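Aminopeptidase N (Francisella tularensis subsp. tularensis, PDB 5DLL) is a zinc-dependent M1-family aminopeptidase that releases N-terminal amino acids, preferably alanine, from peptides, and probably helps degrade intracellular peptides. Local coordinates at residues D689-F701 with A713-V725. Sequence-based numbering, arbitrary orientation.
Sequences DQKVGTDLAQQLF and AFTELLKSNDKQV
Gln-690 grips the turn after helix 707-717 with both ends of its side-chain amide. Its OE1 accepts from Asn-721 N (3.0 Å), which arrives in the carbonyl plane on a lone pair. Gln-690 NE2 gives a hydrogen bond to Lys-719 O (3.1 Å), reaching it from above the plane of the Lys-719 carbonyl. NE2 also donates to Met-685 O, so three bonds hold the amide's rotation and tie the turn to the start of helix 691-703 and to the C-terminal end of helix 668-685. The amide of Asn-721 lies nearly parallel to that of Gln-690, 19° between planes, without a hydrogen bond between the two.

The helices themselves meet mainly through apolar side chains. Leu-717 is a knob in a hole formed by Thr-694, Ala-697, Gln-698 and Phe-701: its CD1 packs on Ala-697 CB (3.7 Å), and its CD2 touches Gln-698 OE1 and sits over one face of the Phe-701 ring, 4.2 Å from the centroid, in a CH-pi contact. Chi1 of Phe-701, -169°, sets CG opposite the backbone N and brings the side chain beside that of Phe-714, both pointing the same way, with Phe-701 CE1 3.9 Å from Phe-714 CB. Ala-713 CB meets the Phe-701 ring at its edge and lies 3.6 Å from Phe-701 CB.

Helix 723-736 also packs on Phe-701, Phe-714 and Leu-717. The segments 691-701 and 713-717 run roughly antiparallel (146°), their axes 8.6 Å apart at closest approach; helices 691-703 and 707-717, consecutive in the chain, thus form a helical hairpin of the ARM-repeat-like, all-helical C-terminal domain of M1 aminopeptidases.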
# COMPACT_ATOMS: atom_id res chain seq x y z
N ASP A 689 2.21 -22.45 -32.77
CA ASP A 689 1.13 -22.01 -33.65
C ASP A 689 0.11 -21.16 -32.88
O ASP A 689 -0.54 -21.63 -31.95
CB ASP A 689 0.43 -23.21 -34.30
CG ASP A 689 -0.39 -22.83 -35.53
OD1 ASP A 689 -0.56 -21.62 -35.81
OD2 ASP A 689 -0.88 -23.75 -36.22
N GLN A 690 -0.01 -19.90 -33.28
CA GLN A 690 -0.94 -18.97 -32.63
C GLN A 690 -2.34 -19.00 -33.25
O GLN A 690 -3.24 -18.32 -32.76
CB GLN A 690 -0.39 -17.54 -32.70
CG GLN A 690 0.93 -17.37 -31.97
CD GLN A 690 1.42 -15.93 -31.99
OE1 GLN A 690 1.28 -15.23 -32.99
NE2 GLN A 690 2.00 -15.49 -30.88
N LYS A 691 -2.50 -19.78 -34.32
CA LYS A 691 -3.80 -19.99 -34.95
C LYS A 691 -4.94 -20.10 -33.93
O LYS A 691 -5.86 -19.28 -33.93
CB LYS A 691 -3.74 -21.24 -35.85
CG LYS A 691 -5.06 -21.89 -36.23
CD LYS A 691 -5.96 -21.00 -37.06
CE LYS A 691 -7.22 -21.75 -37.46
NZ LYS A 691 -8.10 -20.95 -38.36
N VAL A 692 -4.85 -21.09 -33.04
CA VAL A 692 -5.94 -21.37 -32.09
C VAL A 692 -6.15 -20.26 -31.04
O VAL A 692 -7.29 -19.86 -30.79
CB VAL A 692 -5.77 -22.75 -31.40
CG1 VAL A 692 -4.59 -22.77 -30.44
CG2 VAL A 692 -7.05 -23.15 -30.68
N GLY A 693 -5.06 -19.77 -30.45
CA GLY A 693 -5.14 -18.73 -29.43
C GLY A 693 -5.65 -17.41 -29.98
O GLY A 693 -6.49 -16.75 -29.36
N THR A 694 -5.15 -17.02 -31.15
CA THR A 694 -5.54 -15.77 -31.81
C THR A 694 -7.04 -15.70 -32.08
O THR A 694 -7.65 -14.65 -31.92
CB THR A 694 -4.78 -15.57 -33.13
OG1 THR A 694 -3.38 -15.69 -32.90
CG2 THR A 694 -5.07 -14.19 -33.73
N ASP A 695 -7.62 -16.82 -32.50
CA ASP A 695 -9.04 -16.86 -32.82
C ASP A 695 -9.87 -16.66 -31.56
O ASP A 695 -10.87 -15.95 -31.58
CB ASP A 695 -9.41 -18.18 -33.51
CG ASP A 695 -8.67 -18.36 -34.83
OD1 ASP A 695 -8.11 -17.37 -35.35
OD2 ASP A 695 -8.65 -19.50 -35.34
N LEU A 696 -9.44 -17.29 -30.46
CA LEU A 696 -10.12 -17.17 -29.17
C LEU A 696 -9.97 -15.77 -28.57
O LEU A 696 -10.91 -15.25 -27.97
CB LEU A 696 -9.59 -18.21 -28.17
CG LEU A 696 -9.97 -19.68 -28.43
CD1 LEU A 696 -9.25 -20.59 -27.44
CD2 LEU A 696 -11.47 -19.88 -28.36
N ALA A 697 -8.78 -15.18 -28.73
CA ALA A 697 -8.52 -13.83 -28.24
C ALA A 697 -9.31 -12.79 -29.03
O ALA A 697 -9.85 -11.84 -28.46
CB ALA A 697 -7.03 -13.52 -28.33
N GLN A 698 -9.39 -13.00 -30.35
CA GLN A 698 -10.11 -12.09 -31.24
C GLN A 698 -11.61 -12.07 -30.94
O GLN A 698 -12.24 -11.01 -31.01
CB GLN A 698 -9.85 -12.49 -32.70
CG GLN A 698 -10.47 -11.55 -33.74
CD GLN A 698 -9.94 -10.14 -33.65
OE1 GLN A 698 -8.73 -9.91 -33.75
NE2 GLN A 698 -10.83 -9.18 -33.45
N GLN A 699 -12.18 -13.23 -30.62
CA GLN A 699 -13.61 -13.30 -30.28
C GLN A 699 -13.87 -12.67 -28.92
O GLN A 699 -14.80 -11.87 -28.78
CB GLN A 699 -14.11 -14.75 -30.30
CG GLN A 699 -14.18 -15.37 -31.70
CD GLN A 699 -15.11 -14.61 -32.64
OE1 GLN A 699 -16.30 -14.45 -32.37
NE2 GLN A 699 -14.56 -14.13 -33.75
N LEU A 700 -13.05 -13.02 -27.93
CA LEU A 700 -13.17 -12.45 -26.59
C LEU A 700 -13.11 -10.94 -26.64
O LEU A 700 -13.87 -10.25 -25.96
CB LEU A 700 -12.05 -12.98 -25.69
CG LEU A 700 -12.05 -12.58 -24.21
CD1 LEU A 700 -13.42 -12.81 -23.58
CD2 LEU A 700 -10.98 -13.34 -23.45
N PHE A 701 -12.19 -10.43 -27.46
CA PHE A 701 -12.07 -9.01 -27.73
C PHE A 701 -13.39 -8.41 -28.20
O PHE A 701 -13.84 -7.39 -27.67
CB PHE A 701 -10.98 -8.77 -28.78
CG PHE A 701 -10.59 -7.33 -28.95
CD1 PHE A 701 -9.94 -6.66 -27.93
CD2 PHE A 701 -10.87 -6.65 -30.13
CE1 PHE A 701 -9.57 -5.33 -28.07
CE2 PHE A 701 -10.50 -5.33 -30.28
CZ PHE A 701 -9.85 -4.67 -29.25
N ALA A 713 -8.14 -9.73 -23.59
CA ALA A 713 -8.21 -9.96 -25.03
C ALA A 713 -7.20 -9.10 -25.79
O ALA A 713 -6.47 -9.59 -26.64
CB ALA A 713 -9.61 -9.71 -25.54
N PHE A 714 -7.18 -7.81 -25.47
CA PHE A 714 -6.24 -6.86 -26.09
C PHE A 714 -4.79 -7.26 -25.82
O PHE A 714 -4.00 -7.37 -26.76
CB PHE A 714 -6.51 -5.44 -25.58
CG PHE A 714 -5.68 -4.36 -26.24
CD1 PHE A 714 -5.41 -4.38 -27.61
CD2 PHE A 714 -5.19 -3.29 -25.50
CE1 PHE A 714 -4.66 -3.38 -28.21
CE2 PHE A 714 -4.44 -2.29 -26.09
CZ PHE A 714 -4.17 -2.33 -27.45
N THR A 715 -4.45 -7.49 -24.56
CA THR A 715 -3.09 -7.87 -24.17
C THR A 715 -2.57 -9.07 -24.96
O THR A 715 -1.42 -9.07 -25.41
CB THR A 715 -3.00 -8.21 -22.66
OG1 THR A 715 -3.55 -7.13 -21.88
CG2 THR A 715 -1.56 -8.48 -22.23
N GLU A 716 -3.41 -10.08 -25.14
CA GLU A 716 -3.00 -11.32 -25.81
C GLU A 716 -2.99 -11.15 -27.33
O GLU A 716 -2.19 -11.78 -28.02
CB GLU A 716 -3.92 -12.48 -25.41
CG GLU A 716 -4.05 -12.71 -23.91
CD GLU A 716 -2.75 -13.09 -23.22
OE1 GLU A 716 -1.75 -13.39 -23.91
OE2 GLU A 716 -2.74 -13.10 -21.96
N LEU A 717 -3.87 -10.29 -27.84
CA LEU A 717 -3.88 -9.94 -29.26
C LEU A 717 -2.59 -9.20 -29.66
O LEU A 717 -2.20 -9.23 -30.82
CB LEU A 717 -5.12 -9.08 -29.58
CG LEU A 717 -6.03 -9.46 -30.76
CD1 LEU A 717 -6.22 -10.96 -30.91
CD2 LEU A 717 -7.38 -8.77 -30.60
N LEU A 718 -1.95 -8.54 -28.69
CA LEU A 718 -0.66 -7.87 -28.91
C LEU A 718 0.55 -8.82 -28.94
O LEU A 718 1.63 -8.42 -29.38
CB LEU A 718 -0.41 -6.79 -27.85
CG LEU A 718 -1.35 -5.59 -27.80
CD1 LEU A 718 -1.02 -4.73 -26.58
CD2 LEU A 718 -1.27 -4.77 -29.08
N LYS A 719 0.37 -10.05 -28.46
CA LYS A 719 1.41 -11.08 -28.56
C LYS A 719 1.43 -11.75 -29.94
O LYS A 719 2.34 -12.52 -30.24
CB LYS A 719 1.23 -12.16 -27.48
CG LYS A 719 1.44 -11.66 -26.06
CD LYS A 719 1.55 -12.81 -25.08
CE LYS A 719 1.91 -12.33 -23.68
NZ LYS A 719 2.30 -13.46 -22.79
N SER A 720 0.43 -11.44 -30.77
CA SER A 720 0.35 -11.94 -32.14
C SER A 720 1.58 -11.54 -32.92
O SER A 720 2.05 -10.41 -32.81
CB SER A 720 -0.90 -11.37 -32.83
OG SER A 720 -0.99 -11.80 -34.17
N ASN A 721 2.10 -12.47 -33.72
CA ASN A 721 3.27 -12.21 -34.56
C ASN A 721 2.91 -11.59 -35.91
O ASN A 721 3.80 -11.22 -36.68
CB ASN A 721 4.07 -13.50 -34.78
CG ASN A 721 4.59 -14.08 -33.48
OD1 ASN A 721 4.95 -13.35 -32.55
ND2 ASN A 721 4.65 -15.40 -33.41
N ASP A 722 1.61 -11.49 -36.20
CA ASP A 722 1.15 -10.82 -37.41
C ASP A 722 1.00 -9.33 -37.12
O ASP A 722 0.38 -8.94 -36.14
CB ASP A 722 -0.19 -11.41 -37.88
CG ASP A 722 -0.53 -11.02 -39.31
OD1 ASP A 722 0.39 -10.84 -40.13
OD2 ASP A 722 -1.74 -10.92 -39.62
N LYS A 723 1.58 -8.51 -37.99
CA LYS A 723 1.56 -7.05 -37.84
C LYS A 723 0.15 -6.49 -37.95
O LYS A 723 -0.22 -5.59 -37.19
CB LYS A 723 2.48 -6.42 -38.90
CG LYS A 723 2.71 -4.93 -38.75
CD LYS A 723 3.78 -4.47 -39.73
CE LYS A 723 3.85 -2.95 -39.82
NZ LYS A 723 4.11 -2.32 -38.50
N GLN A 724 -0.63 -7.02 -38.90
CA GLN A 724 -2.02 -6.61 -39.12
C GLN A 724 -2.91 -6.84 -37.89
O GLN A 724 -3.78 -6.03 -37.59
CB GLN A 724 -2.61 -7.37 -40.31
CG GLN A 724 -2.13 -6.89 -41.67
CD GLN A 724 -2.98 -5.76 -42.24
OE1 GLN A 724 -3.65 -5.03 -41.51
NE2 GLN A 724 -2.93 -5.60 -43.56
N VAL A 725 -2.69 -7.96 -37.21
CA VAL A 725 -3.48 -8.34 -36.03
C VAL A 725 -3.26 -7.37 -34.87
O VAL A 725 -4.21 -6.98 -34.20
CB VAL A 725 -3.15 -9.79 -35.58
CG1 VAL A 725 -3.73 -10.08 -34.20
CG2 VAL A 725 -3.67 -10.79 -36.60